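Local coordinates for protein transcriptional regulator, LacI family (Arthrobacter sp., PDB 4RKQ) that probably regulates transcription as a sugar-responsive DNA-binding protein, its two-lobed periplasmic-binding-protein-like domain sensing a small effector, at residues V118-L123 with G157-L162; K208-S213 with E219-I224; D62-L67 with T87-R92; V71-G76 with E255-L260; T26-P31 with I229-L234. One frame throughout, in Å; residues are numbered along the deposited sequence.

Contact 1 of 5, residues V118-L123 with G157-L162; sequences VAVAQL and GRLDEL
Helix 112-125 and helix 150-161 meet here in a small apolar packing contact, in which Val120 of the first fits against Arg158 and Leu159 of the second and Leu162 just past its end. The two helices are neighbours in the C-terminal lobe of the periplasmic-binding-protein-like fold, and Val120 also rests on Leu196 of strand 194-197 in the sheet. Its first torsion (174°) sets CG1 anti to the backbone N and, with the whole side chain directed at the other helix, both methyls are used. Val120 CG1 meets Leu162 CD1 tip to tip at 3.7 Å, and Leu159 CD2 at 3.8 Å, the valine and leucine side chains crossing obliquely. Val120 CG2 reaches the aliphatic part of Arg158, 4.1 Å from its CG. A compact, beta-branched valine suits this spot, since the backbones come close, Val120 CA lying 7.3 Å from Leu159 CA. Arg158 bends at its second torsion, its guanidinium taking Leu162 CD2 over one face and a weak salt bridge from NH1 to Glu161 OE1 at its edge. The contact thus rests on van der Waals packing, with the charge of Arg158 turned to Glu161 of its own helix while its CG stays against the valine.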
# COMPACT_ATOMS: atom_id res chain seq x y z
N VAL A 118 14.32 -15.77 -16.87
CA VAL A 118 14.41 -14.41 -17.37
C VAL A 118 15.27 -13.52 -16.47
O VAL A 118 16.12 -12.75 -16.96
CB VAL A 118 13.03 -13.81 -17.63
CG1 VAL A 118 13.13 -12.36 -18.05
CG2 VAL A 118 12.32 -14.61 -18.72
N ALA A 119 15.09 -13.64 -15.17
CA ALA A 119 15.77 -12.74 -14.22
C ALA A 119 17.27 -13.06 -14.20
O ALA A 119 18.10 -12.17 -14.26
CB ALA A 119 15.18 -12.88 -12.83
N VAL A 120 17.59 -14.34 -14.10
CA VAL A 120 18.96 -14.82 -14.13
C VAL A 120 19.67 -14.44 -15.45
O VAL A 120 20.81 -14.02 -15.44
CB VAL A 120 19.02 -16.34 -13.85
CG1 VAL A 120 20.45 -16.86 -14.02
CG2 VAL A 120 18.59 -16.61 -12.42
N ALA A 121 18.94 -14.51 -16.56
CA ALA A 121 19.50 -14.14 -17.86
C ALA A 121 19.99 -12.72 -17.88
O ALA A 121 21.00 -12.42 -18.52
CB ALA A 121 18.48 -14.34 -18.96
N GLN A 122 19.26 -11.84 -17.21
CA GLN A 122 19.64 -10.44 -17.18
C GLN A 122 20.95 -10.29 -16.48
O GLN A 122 21.82 -9.53 -16.92
CB GLN A 122 18.58 -9.57 -16.48
CG GLN A 122 19.05 -8.15 -16.21
CD GLN A 122 19.34 -7.35 -17.47
OE1 GLN A 122 18.70 -7.54 -18.50
NE2 GLN A 122 20.30 -6.42 -17.39
N LEU A 123 21.11 -10.99 -15.36
CA LEU A 123 22.37 -10.89 -14.60
C LEU A 123 23.54 -11.51 -15.39
O LEU A 123 24.65 -10.96 -15.42
CB LEU A 123 22.22 -11.52 -13.24
CG LEU A 123 21.21 -10.80 -12.33
CD1 LEU A 123 21.18 -11.43 -10.95
CD2 LEU A 123 21.51 -9.32 -12.20
N GLY A 157 17.44 -23.58 -8.63
CA GLY A 157 17.48 -24.49 -9.75
C GLY A 157 18.15 -23.91 -10.97
O GLY A 157 19.01 -24.56 -11.55
N ARG A 158 17.77 -22.70 -11.38
CA ARG A 158 18.34 -22.12 -12.57
C ARG A 158 19.83 -21.82 -12.39
O ARG A 158 20.64 -22.07 -13.29
CB ARG A 158 17.58 -20.87 -12.99
CG ARG A 158 18.09 -20.20 -14.25
CD ARG A 158 18.07 -21.15 -15.43
NE ARG A 158 18.34 -20.46 -16.69
CZ ARG A 158 18.37 -21.05 -17.88
NH1 ARG A 158 18.16 -22.35 -17.99
NH2 ARG A 158 18.61 -20.34 -18.98
N LEU A 159 20.18 -21.24 -11.25
CA LEU A 159 21.57 -20.91 -11.00
C LEU A 159 22.43 -22.19 -10.87
O LEU A 159 23.56 -22.21 -11.33
CB LEU A 159 21.70 -20.07 -9.74
CG LEU A 159 21.20 -18.62 -9.84
CD1 LEU A 159 21.07 -18.03 -8.45
CD2 LEU A 159 22.13 -17.77 -10.69
N ASP A 160 21.92 -23.23 -10.21
CA ASP A 160 22.62 -24.53 -10.13
C ASP A 160 22.81 -25.11 -11.55
O ASP A 160 23.90 -25.52 -11.94
CB ASP A 160 21.86 -25.50 -9.23
CG ASP A 160 22.09 -25.24 -7.75
OD1 ASP A 160 23.05 -24.52 -7.39
OD2 ASP A 160 21.32 -25.78 -6.93
N GLU A 161 21.74 -25.12 -12.33
CA GLU A 161 21.79 -25.57 -13.72
C GLU A 161 22.85 -24.85 -14.54
O GLU A 161 23.45 -25.44 -15.42
CB GLU A 161 20.42 -25.35 -14.36
CG GLU A 161 20.35 -25.43 -15.87
CD GLU A 161 18.94 -25.69 -16.36
OE1 GLU A 161 17.99 -25.07 -15.83
OE2 GLU A 161 18.79 -26.53 -17.28
N LEU A 162 23.07 -23.56 -14.29
CA LEU A 162 24.01 -22.80 -15.08
C LEU A 162 25.45 -22.86 -14.52
O LEU A 162 26.34 -22.19 -15.04
CB LEU A 162 23.55 -21.34 -15.20
CG LEU A 162 22.32 -21.06 -16.08
CD1 LEU A 162 22.01 -19.57 -16.08
CD2 LEU A 162 22.53 -21.56 -17.50

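Contact 2 of 5, residues K208-S213 with E219-I224; sequences KALSGS and EDCAVI
One residue before Leu210, whose side chain crosses to Cys221 and Val223, the carbonyl oxygen Ala209 O is gripped twice by Ser213. Ser213 OG donates to Ala209 O at 3.0 Å, tilted 30° from the carbonyl plane, and Ser213 N adds a weak bond to the same oxygen. Serine is well suited to the position just past the helix end, because its short hydroxyl can fold back onto a carbonyl that the ending helix serves poorly. Beside it, Leu210 leans out of the helix with CG anti to the carbonyl carbon (chi1 -73°), which directs the side chain at Cys221, just before strand 222-225, and at Val223 within it. Leu210 CD2 lies 3.8 Å from Cys221 CB and nearly as close to its sulfur. Leu210 CD1 takes Val223 CG2 at 3.4 Å, tighter than ordinary van der Waals contact, the two side chains sliding past each other in opposite directions. This is the return half of a beta-alpha-beta crossover, strand 194-197, helix 200-212 and strand 222-225, in which the helix covers the sheet. Leu186 of helix 175-188 and Val217 close round Leu210 as well. With the leucine cut back to alanine, a gap over Cys221 and Val223 is likely to open, leaving Val223 CG2 without its mate. Cys221 and Val223 both turn toward the helix, while Ala222 between them faces helix 112-125 and touches Leu123.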
# COMPACT_ATOMS: atom_id res chain seq x y z
N LYS A 208 18.72 -0.26 0.12
CA LYS A 208 19.17 0.50 1.29
C LYS A 208 20.46 -0.08 1.89
O LYS A 208 21.36 0.65 2.33
CB LYS A 208 18.06 0.56 2.36
CG LYS A 208 17.96 1.86 3.14
CD LYS A 208 16.78 2.72 2.69
CE LYS A 208 17.02 3.43 1.36
NZ LYS A 208 17.13 4.92 1.46
N ALA A 209 20.57 -1.41 1.96
CA ALA A 209 21.81 -2.03 2.45
C ALA A 209 22.98 -1.73 1.48
O ALA A 209 24.11 -1.47 1.91
CB ALA A 209 21.66 -3.55 2.65
N LEU A 210 22.74 -1.84 0.18
CA LEU A 210 23.79 -1.54 -0.78
C LEU A 210 24.23 -0.07 -0.63
O LEU A 210 25.41 0.24 -0.62
CB LEU A 210 23.31 -1.85 -2.19
CG LEU A 210 23.22 -3.37 -2.46
CD1 LEU A 210 22.36 -3.67 -3.66
CD2 LEU A 210 24.62 -3.91 -2.72
N SER A 211 23.28 0.84 -0.47
CA SER A 211 23.58 2.28 -0.34
C SER A 211 24.35 2.53 0.98
O SER A 211 25.40 3.15 1.00
CB SER A 211 22.26 3.07 -0.37
OG SER A 211 22.48 4.47 -0.35
N GLY A 212 23.87 1.94 2.07
CA GLY A 212 24.59 1.96 3.35
C GLY A 212 25.99 1.40 3.32
O GLY A 212 26.80 1.72 4.17
N SER A 213 26.28 0.52 2.37
CA SER A 213 27.57 -0.16 2.28
C SER A 213 28.50 0.54 1.30
O SER A 213 29.57 0.05 1.03
CB SER A 213 27.34 -1.61 1.81
OG SER A 213 26.80 -2.38 2.86
N GLU A 219 25.99 0.12 -10.85
CA GLU A 219 27.39 0.03 -11.33
C GLU A 219 28.19 -1.03 -10.60
O GLU A 219 28.87 -1.85 -11.21
CB GLU A 219 28.10 1.40 -11.26
CG GLU A 219 27.52 2.41 -12.24
CD GLU A 219 26.35 3.22 -11.68
OE1 GLU A 219 25.92 2.96 -10.54
OE2 GLU A 219 25.84 4.11 -12.38
N ASP A 220 28.10 -1.03 -9.28
CA ASP A 220 28.76 -2.05 -8.50
C ASP A 220 27.92 -3.32 -8.27
O ASP A 220 28.47 -4.44 -8.25
CB ASP A 220 29.17 -1.49 -7.16
CG ASP A 220 30.18 -0.36 -7.30
OD1 ASP A 220 31.16 -0.53 -8.02
OD2 ASP A 220 29.98 0.71 -6.73
N CYS A 221 26.61 -3.15 -8.06
CA CYS A 221 25.71 -4.31 -7.82
C CYS A 221 24.33 -4.07 -8.46
O CYS A 221 23.75 -2.99 -8.34
CB CYS A 221 25.64 -4.62 -6.32
SG CYS A 221 24.81 -6.20 -5.88
N ALA A 222 23.85 -5.05 -9.22
CA ALA A 222 22.55 -5.00 -9.82
C ALA A 222 21.51 -5.54 -8.82
O ALA A 222 21.82 -6.35 -7.95
CB ALA A 222 22.54 -5.82 -11.10
N VAL A 223 20.27 -5.08 -8.93
CA VAL A 223 19.20 -5.58 -8.08
C VAL A 223 17.97 -5.81 -8.95
O VAL A 223 17.60 -4.94 -9.80
CB VAL A 223 18.88 -4.64 -6.90
CG1 VAL A 223 17.73 -5.17 -6.03
CG2 VAL A 223 20.09 -4.40 -6.02
N ILE A 224 17.38 -6.99 -8.79
CA ILE A 224 16.13 -7.31 -9.44
C ILE A 224 15.09 -7.82 -8.43
O ILE A 224 15.36 -8.71 -7.63
CB ILE A 224 16.29 -8.37 -10.55
CG1 ILE A 224 17.35 -7.93 -11.58
CG2 ILE A 224 14.96 -8.57 -11.27
CD1 ILE A 224 17.60 -8.95 -12.67

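Contact 3 of 5, residues D62-L67 with T87-R92; sequences DAVEHL and TVLGRR
The guanidinium of Arg92 lies edge-on to the backbone of Val88 and Leu89, the two residues that pack against Val64 and Glu65, with Val88 O in its plane. In the alternating alpha/beta fold of the N-terminal lobe, helix 60-67 precedes strand 73-76 and helix 82-89 follows it, and the two helices lie side by side. Arg92 NE donates to Leu89 O at 2.8 Å in a nearly straight bond (169°), and Arg92 NH2 makes a longer bond to Val88 O. Leu89 O accepts from Arg92 N too, the two donors coming from opposite faces of its carbonyl plane. Arginine fits this place because its NE and NH2 can serve two successive carbonyls at a helix end, where backbone donors run out. The chain leaves helix 82-89 through a type II' turn, Leu89 to Arg92, with Gly90 at its first corner, where a positive phi (70°) is easiest for a residue without a side chain. Between the helices the contact is apolar. The extended stem of Glu65 offers CG to Val88 CG1 at 4.1 Å, crossing the valine at about a right angle, its OE2 also lying beside Val88 CG2. Deeper in, Val64 holds CG1 anti to the backbone N (168°), which sends that methyl at right angles across Leu89: Val64 CG1 stands 3.6 Å from Leu89 CG and 3.7 Å from Leu89 CD1.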
# COMPACT_ATOMS: atom_id res chain seq x y z
N ASP A 62 -10.00 -18.58 8.34
CA ASP A 62 -10.83 -17.67 9.13
C ASP A 62 -11.44 -16.55 8.24
O ASP A 62 -12.58 -16.16 8.45
CB ASP A 62 -10.03 -16.99 10.21
CG ASP A 62 -9.55 -17.95 11.28
OD1 ASP A 62 -10.37 -18.78 11.73
OD2 ASP A 62 -8.38 -17.87 11.67
N ALA A 63 -10.66 -16.05 7.29
CA ALA A 63 -11.11 -14.99 6.43
C ALA A 63 -12.28 -15.49 5.62
O ALA A 63 -13.31 -14.84 5.55
CB ALA A 63 -9.99 -14.50 5.53
N VAL A 64 -12.16 -16.69 5.08
CA VAL A 64 -13.23 -17.27 4.25
C VAL A 64 -14.45 -17.58 5.08
O VAL A 64 -15.54 -17.29 4.66
CB VAL A 64 -12.76 -18.51 3.49
CG1 VAL A 64 -13.95 -19.24 2.87
CG2 VAL A 64 -11.76 -18.11 2.42
N GLU A 65 -14.27 -18.12 6.29
CA GLU A 65 -15.38 -18.31 7.21
C GLU A 65 -16.18 -17.06 7.53
O GLU A 65 -17.41 -17.10 7.58
CB GLU A 65 -14.91 -18.96 8.53
CG GLU A 65 -14.61 -20.44 8.32
CD GLU A 65 -14.04 -21.14 9.53
OE1 GLU A 65 -13.69 -20.47 10.52
OE2 GLU A 65 -13.92 -22.38 9.46
N HIS A 66 -15.47 -15.97 7.73
CA HIS A 66 -16.07 -14.66 7.97
C HIS A 66 -16.83 -14.12 6.74
O HIS A 66 -17.97 -13.69 6.82
CB HIS A 66 -14.94 -13.72 8.38
CG HIS A 66 -15.28 -12.27 8.38
ND1 HIS A 66 -14.39 -11.32 7.94
CD2 HIS A 66 -16.35 -11.60 8.85
CE1 HIS A 66 -14.92 -10.11 8.11
NE2 HIS A 66 -16.12 -10.26 8.64
N LEU A 67 -16.20 -14.19 5.60
CA LEU A 67 -16.77 -13.58 4.38
C LEU A 67 -17.95 -14.38 3.81
O LEU A 67 -18.91 -13.78 3.32
CB LEU A 67 -15.70 -13.47 3.32
CG LEU A 67 -14.53 -12.50 3.50
CD1 LEU A 67 -13.46 -12.73 2.46
CD2 LEU A 67 -15.04 -11.09 3.44
N THR A 87 -14.16 -26.01 0.83
CA THR A 87 -15.13 -26.85 1.57
C THR A 87 -16.14 -26.01 2.37
O THR A 87 -17.36 -26.27 2.33
CB THR A 87 -14.39 -27.89 2.47
OG1 THR A 87 -13.61 -28.71 1.61
CG2 THR A 87 -15.35 -28.75 3.26
N VAL A 88 -15.65 -24.99 3.03
CA VAL A 88 -16.50 -24.07 3.78
C VAL A 88 -17.46 -23.41 2.81
O VAL A 88 -18.68 -23.34 3.03
CB VAL A 88 -15.63 -23.02 4.52
CG1 VAL A 88 -16.43 -21.81 4.96
CG2 VAL A 88 -14.91 -23.64 5.71
N LEU A 89 -16.91 -22.94 1.69
CA LEU A 89 -17.75 -22.21 0.73
C LEU A 89 -18.79 -23.06 0.02
O LEU A 89 -19.74 -22.49 -0.53
CB LEU A 89 -16.87 -21.48 -0.30
CG LEU A 89 -16.26 -20.17 0.23
CD1 LEU A 89 -15.04 -19.77 -0.60
CD2 LEU A 89 -17.23 -18.99 0.28
N GLY A 90 -18.61 -24.39 -0.02
CA GLY A 90 -19.58 -25.24 -0.71
C GLY A 90 -19.45 -25.01 -2.21
O GLY A 90 -18.38 -25.10 -2.74
N ARG A 91 -20.54 -24.66 -2.87
CA ARG A 91 -20.55 -24.37 -4.33
C ARG A 91 -20.28 -22.90 -4.66
O ARG A 91 -20.23 -22.50 -5.85
CB ARG A 91 -21.90 -24.80 -4.92
CG ARG A 91 -22.03 -26.32 -4.95
CD ARG A 91 -23.44 -26.74 -5.25
NE ARG A 91 -23.92 -26.16 -6.52
CZ ARG A 91 -23.82 -26.72 -7.72
NH1 ARG A 91 -23.24 -27.89 -7.87
NH2 ARG A 91 -24.35 -26.10 -8.78
N ARG A 92 -20.16 -22.06 -3.63
CA ARG A 92 -19.75 -20.67 -3.83
C ARG A 92 -18.24 -20.70 -4.20
O ARG A 92 -17.42 -21.24 -3.49
CB ARG A 92 -20.00 -19.82 -2.56
CG ARG A 92 -21.44 -19.82 -2.07
CD ARG A 92 -21.62 -19.22 -0.69
NE ARG A 92 -21.14 -20.17 0.32
CZ ARG A 92 -21.44 -20.11 1.60
NH1 ARG A 92 -22.18 -19.12 2.09
NH2 ARG A 92 -20.92 -21.03 2.42

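Contact 4 of 5, residues V71-G76 with E255-L260; sequences VDAVIG and ELLVGL
Segment 255-260 of helix 246-262 meets Ala73 and Ile75 of strand 73-76 through Leu257. Glu255, first of the segment, is exposed, as suits a carboxylate, and its carbonyl Glu255 O receives Gly259 N at 3.1 Å. Leu256 follows, buried on another side of the helix, its O bonded to Leu260 N at 2.9 Å. Leu257 then points at the strand. It places CG anti to the backbone N (chi1 -179°), and a second torsion of 53° splays the two methyls over the sheet. Leu257 CD1 presses on Ala73 CB at 3.5 Å, closer than normal for carbons, while its CD2 stands 3.9 Å from that same Ala73 CB. The CD2 branch also reaches Ile75 CD1 at 4.1 Å, the two side chains crossing at a slant. Alanine suits the tight position because its single methyl lets the leucine come this near, whereas the longer isoleucine two residues on spans the wider gap with its end. Val258 next packs on Arg44, and Gly259, buried, adds no bulk; Leu260 touches Val265. Val18 of strand 17-22, Ile95 of strand 94-97 and Trp46 also pack on Leu257, and Val74, on the other side of the strand, faces away. This helix, far along the chain, thus comes back to cover the N-terminal sheet. With nothing but hydrocarbon meeting across it, the contact depends on fit and on the exclusion of water, a single leucine being received by two strand side chains.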
# COMPACT_ATOMS: atom_id res chain seq x y z
N VAL A 71 -21.08 -13.12 0.93
CA VAL A 71 -20.58 -13.09 -0.42
C VAL A 71 -21.05 -14.30 -1.20
O VAL A 71 -21.49 -15.27 -0.63
CB VAL A 71 -19.02 -13.05 -0.52
CG1 VAL A 71 -18.52 -11.85 0.26
CG2 VAL A 71 -18.39 -14.36 -0.04
N ASP A 72 -20.91 -14.20 -2.51
CA ASP A 72 -21.25 -15.25 -3.43
C ASP A 72 -20.02 -15.99 -3.90
O ASP A 72 -20.13 -17.04 -4.54
CB ASP A 72 -21.91 -14.63 -4.65
CG ASP A 72 -23.21 -13.94 -4.31
OD1 ASP A 72 -23.98 -14.46 -3.47
OD2 ASP A 72 -23.41 -12.84 -4.83
N ALA A 73 -18.85 -15.45 -3.60
CA ALA A 73 -17.58 -16.00 -4.11
C ALA A 73 -16.46 -15.31 -3.38
O ALA A 73 -16.65 -14.19 -2.86
CB ALA A 73 -17.43 -15.73 -5.60
N VAL A 74 -15.28 -15.92 -3.42
CA VAL A 74 -14.10 -15.30 -2.79
C VAL A 74 -12.94 -15.39 -3.73
O VAL A 74 -12.76 -16.39 -4.38
CB VAL A 74 -13.72 -15.99 -1.47
CG1 VAL A 74 -12.40 -15.45 -0.92
CG2 VAL A 74 -14.85 -15.83 -0.45
N ILE A 75 -12.16 -14.31 -3.78
CA ILE A 75 -10.87 -14.26 -4.48
C ILE A 75 -9.85 -13.98 -3.38
O ILE A 75 -10.02 -13.03 -2.59
CB ILE A 75 -10.87 -13.10 -5.48
CG1 ILE A 75 -11.77 -13.44 -6.64
CG2 ILE A 75 -9.43 -12.85 -5.99
CD1 ILE A 75 -12.11 -12.20 -7.48
N GLY A 76 -8.81 -14.81 -3.27
CA GLY A 76 -7.87 -14.61 -2.18
C GLY A 76 -6.51 -15.25 -2.26
O GLY A 76 -6.29 -16.20 -3.03
N GLU A 255 -12.25 -12.51 -14.50
CA GLU A 255 -12.80 -13.22 -15.66
C GLU A 255 -13.00 -14.70 -15.37
O GLU A 255 -14.01 -15.29 -15.74
CB GLU A 255 -11.90 -13.01 -16.88
CG GLU A 255 -12.07 -11.60 -17.39
CD GLU A 255 -11.26 -11.34 -18.65
OE1 GLU A 255 -10.37 -12.15 -19.00
OE2 GLU A 255 -11.51 -10.31 -19.29
N LEU A 256 -12.09 -15.30 -14.63
CA LEU A 256 -12.33 -16.64 -14.18
C LEU A 256 -13.62 -16.73 -13.35
O LEU A 256 -14.43 -17.67 -13.49
CB LEU A 256 -11.13 -17.10 -13.35
CG LEU A 256 -11.01 -18.52 -12.90
CD1 LEU A 256 -11.36 -19.48 -14.02
CD2 LEU A 256 -9.59 -18.75 -12.41
N LEU A 257 -13.83 -15.77 -12.44
CA LEU A 257 -15.02 -15.83 -11.58
C LEU A 257 -16.27 -15.61 -12.42
O LEU A 257 -17.28 -16.24 -12.21
CB LEU A 257 -14.95 -14.76 -10.51
CG LEU A 257 -16.11 -14.72 -9.54
CD1 LEU A 257 -16.36 -16.07 -8.88
CD2 LEU A 257 -15.80 -13.63 -8.51
N VAL A 258 -16.21 -14.71 -13.41
CA VAL A 258 -17.36 -14.56 -14.32
C VAL A 258 -17.73 -15.92 -14.95
O VAL A 258 -18.91 -16.28 -15.01
CB VAL A 258 -17.10 -13.52 -15.43
CG1 VAL A 258 -18.23 -13.55 -16.48
CG2 VAL A 258 -16.96 -12.12 -14.84
N GLY A 259 -16.73 -16.66 -15.41
CA GLY A 259 -16.95 -17.92 -16.10
C GLY A 259 -17.46 -19.00 -15.17
O GLY A 259 -18.30 -19.87 -15.54
N LEU A 260 -16.98 -18.98 -13.94
CA LEU A 260 -17.46 -19.93 -12.93
C LEU A 260 -18.89 -19.62 -12.53
O LEU A 260 -19.69 -20.54 -12.38
CB LEU A 260 -16.55 -19.93 -11.69
CG LEU A 260 -15.16 -20.56 -11.92
CD1 LEU A 260 -14.17 -20.15 -10.85
CD2 LEU A 260 -15.29 -22.06 -11.99

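Contact 5 of 5, residues T26-P31 with I229-L234; sequences TNPYFP and IPLGEL. With EDO (1,2-ethanediol), chain F.
Ile229 turns CG1 into the position between its backbone N and carbonyl carbon (chi1 59°), and this sends CD1 to Pro28 while CG2 lies against the backbone of Tyr29. Asn27 in turn holds CG anti to its N (chi1 172°), bringing the amide back over the start of the helix. Ile229 CD1 meets Pro28 CB at 3.9 Å, the two side chains crossing aslant, and Ile229 CG2 comes within 3.5 Å of Tyr29 N. Leu231 CD1 touches Pro28 CG more loosely. Proline suits a helix beginning, where no earlier carbonyl needs its missing N-H, and its ring offers a rigid apolar face. Asn27 OD1 takes Tyr29 N in a capping bond of 3.0 Å, the donor standing above the carbonyl plane. On its other branch, Asn27 ND2 donates to O1 of a bound 1,2-ethanediol at 3.0 Å, so the one amide both caps and binds. Losing the amide to an alanine is likely to leave Tyr29 N without its capping acceptor and the diol O1 without this donor. The Tyr29 ring receives the diol carbon C2 over one face, 3.8 Å above its plane, and its hydroxyl bonds to Tyr77 OH. Asp227, Arg151 and Asn199 also hold the diol, probably a crystallisation additive lying where a sugar effector may bind. The contact spans the cleft between the lobes: helix 29-43 follows on one side, the loop between strands 222-225 and 240-243 forms the other, and Leu231 packs on Leu231 of the second subunit.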
# COMPACT_ATOMS: atom_id res chain seq x y z
N THR A 26 0.32 -4.44 4.54
CA THR A 26 1.62 -3.81 4.76
C THR A 26 2.67 -4.15 3.71
O THR A 26 3.67 -3.45 3.61
CB THR A 26 2.18 -4.17 6.17
OG1 THR A 26 2.31 -5.59 6.29
CG2 THR A 26 1.24 -3.65 7.26
N ASN A 27 2.48 -5.24 2.97
CA ASN A 27 3.28 -5.50 1.79
C ASN A 27 2.54 -4.82 0.66
O ASN A 27 1.40 -5.19 0.39
CB ASN A 27 3.38 -6.99 1.56
CG ASN A 27 4.04 -7.33 0.23
OD1 ASN A 27 4.28 -6.47 -0.62
ND2 ASN A 27 4.28 -8.61 0.03
N PRO A 28 3.14 -3.79 0.04
CA PRO A 28 2.38 -2.99 -0.94
C PRO A 28 1.80 -3.78 -2.12
O PRO A 28 0.88 -3.27 -2.79
CB PRO A 28 3.41 -1.98 -1.43
CG PRO A 28 4.33 -1.82 -0.28
CD PRO A 28 4.45 -3.20 0.31
N TYR A 29 2.29 -4.99 -2.38
CA TYR A 29 1.65 -5.84 -3.38
C TYR A 29 0.17 -6.02 -3.08
O TYR A 29 -0.64 -5.97 -3.98
CB TYR A 29 2.33 -7.21 -3.44
CG TYR A 29 1.59 -8.10 -4.40
CD1 TYR A 29 1.69 -7.89 -5.76
CD2 TYR A 29 0.74 -9.11 -3.95
CE1 TYR A 29 0.97 -8.66 -6.65
CE2 TYR A 29 0.02 -9.90 -4.85
CZ TYR A 29 0.12 -9.65 -6.20
OH TYR A 29 -0.58 -10.41 -7.11
N PHE A 30 -0.20 -6.25 -1.82
CA PHE A 30 -1.57 -6.67 -1.54
C PHE A 30 -2.59 -5.56 -1.73
O PHE A 30 -3.62 -5.82 -2.35
CB PHE A 30 -1.69 -7.43 -0.21
CG PHE A 30 -1.03 -8.79 -0.25
CD1 PHE A 30 -1.49 -9.76 -1.10
CD2 PHE A 30 0.13 -9.04 0.47
CE1 PHE A 30 -0.86 -10.97 -1.19
CE2 PHE A 30 0.74 -10.26 0.42
CZ PHE A 30 0.24 -11.24 -0.42
N PRO A 31 -2.30 -4.35 -1.32
CA PRO A 31 -3.24 -3.27 -1.66
C PRO A 31 -3.32 -3.00 -3.16
O PRO A 31 -4.39 -2.68 -3.63
CB PRO A 31 -2.70 -2.04 -0.93
CG PRO A 31 -1.63 -2.53 -0.03
CD PRO A 31 -1.32 -3.94 -0.28
N ILE A 229 5.29 -3.59 -7.98
CA ILE A 229 4.55 -2.61 -7.15
C ILE A 229 4.91 -1.16 -7.60
O ILE A 229 6.04 -0.89 -7.99
CB ILE A 229 4.77 -2.82 -5.64
CG1 ILE A 229 6.22 -2.72 -5.22
CG2 ILE A 229 4.25 -4.20 -5.20
CD1 ILE A 229 6.43 -2.77 -3.75
N PRO A 230 3.97 -0.23 -7.53
CA PRO A 230 4.26 1.16 -7.96
C PRO A 230 5.42 1.83 -7.21
O PRO A 230 6.06 2.71 -7.76
CB PRO A 230 2.95 1.90 -7.67
CG PRO A 230 1.90 0.83 -7.74
CD PRO A 230 2.54 -0.44 -7.25
N LEU A 231 5.67 1.41 -5.97
CA LEU A 231 6.83 1.87 -5.19
C LEU A 231 8.17 1.79 -5.99
O LEU A 231 9.09 2.57 -5.77
CB LEU A 231 6.94 0.95 -3.96
CG LEU A 231 7.67 1.35 -2.68
CD1 LEU A 231 7.88 0.12 -1.81
CD2 LEU A 231 9.00 2.00 -2.93
N GLY A 232 8.27 0.81 -6.88
CA GLY A 232 9.49 0.58 -7.64
C GLY A 232 9.86 1.79 -8.48
O GLY A 232 11.02 2.02 -8.72
N GLU A 233 8.87 2.57 -8.91
CA GLU A 233 9.13 3.75 -9.72
C GLU A 233 9.56 4.94 -8.88
O GLU A 233 10.03 5.91 -9.41
CB GLU A 233 7.89 4.11 -10.54
CG GLU A 233 7.63 3.11 -11.66
CD GLU A 233 6.36 3.39 -12.47
OE1 GLU A 233 5.82 4.51 -12.42
OE2 GLU A 233 5.91 2.46 -13.16
N LEU A 234 9.37 4.85 -7.56
CA LEU A 234 9.68 5.95 -6.63
C LEU A 234 11.02 5.80 -5.92
O LEU A 234 11.57 6.76 -5.42
CB LEU A 234 8.57 6.09 -5.59
CG LEU A 234 7.17 6.27 -6.23
CD1 LEU A 234 6.11 6.44 -5.17
CD2 LEU A 234 7.14 7.45 -7.18
C1 EDO F . 4.10 -11.17 -2.51
O1 EDO F . 4.81 -9.92 -2.61
C2 EDO F . 3.57 -11.61 -3.86
O2 EDO F . 4.73 -11.89 -4.65

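Overall arrangement
The contacts fall into two lobes and the cleft between them. Contacts 3 and 4 share the N-terminal lobe, about 12 Å apart between centres, and touch where Leu89 meets Val74; strand 73-76 comes between the two helices of contact 3 in the chain. Contacts 1 and 2 lie in the C-terminal lobe, centres about 19 Å apart, joined where Leu123 and Gln122 meet strand 222-225. Contact 5 lies between, its centre about 24 to 28 Å from those of contacts 1, 3 and 4 and about 19 Å from that of contact 2. Along the chain contact 3 closes first, then 1, then 2; contact 4 brings a late helix back to the N-terminal lobe, and contact 5 bridges the lobes, consistent with a hinged effector-binding domain.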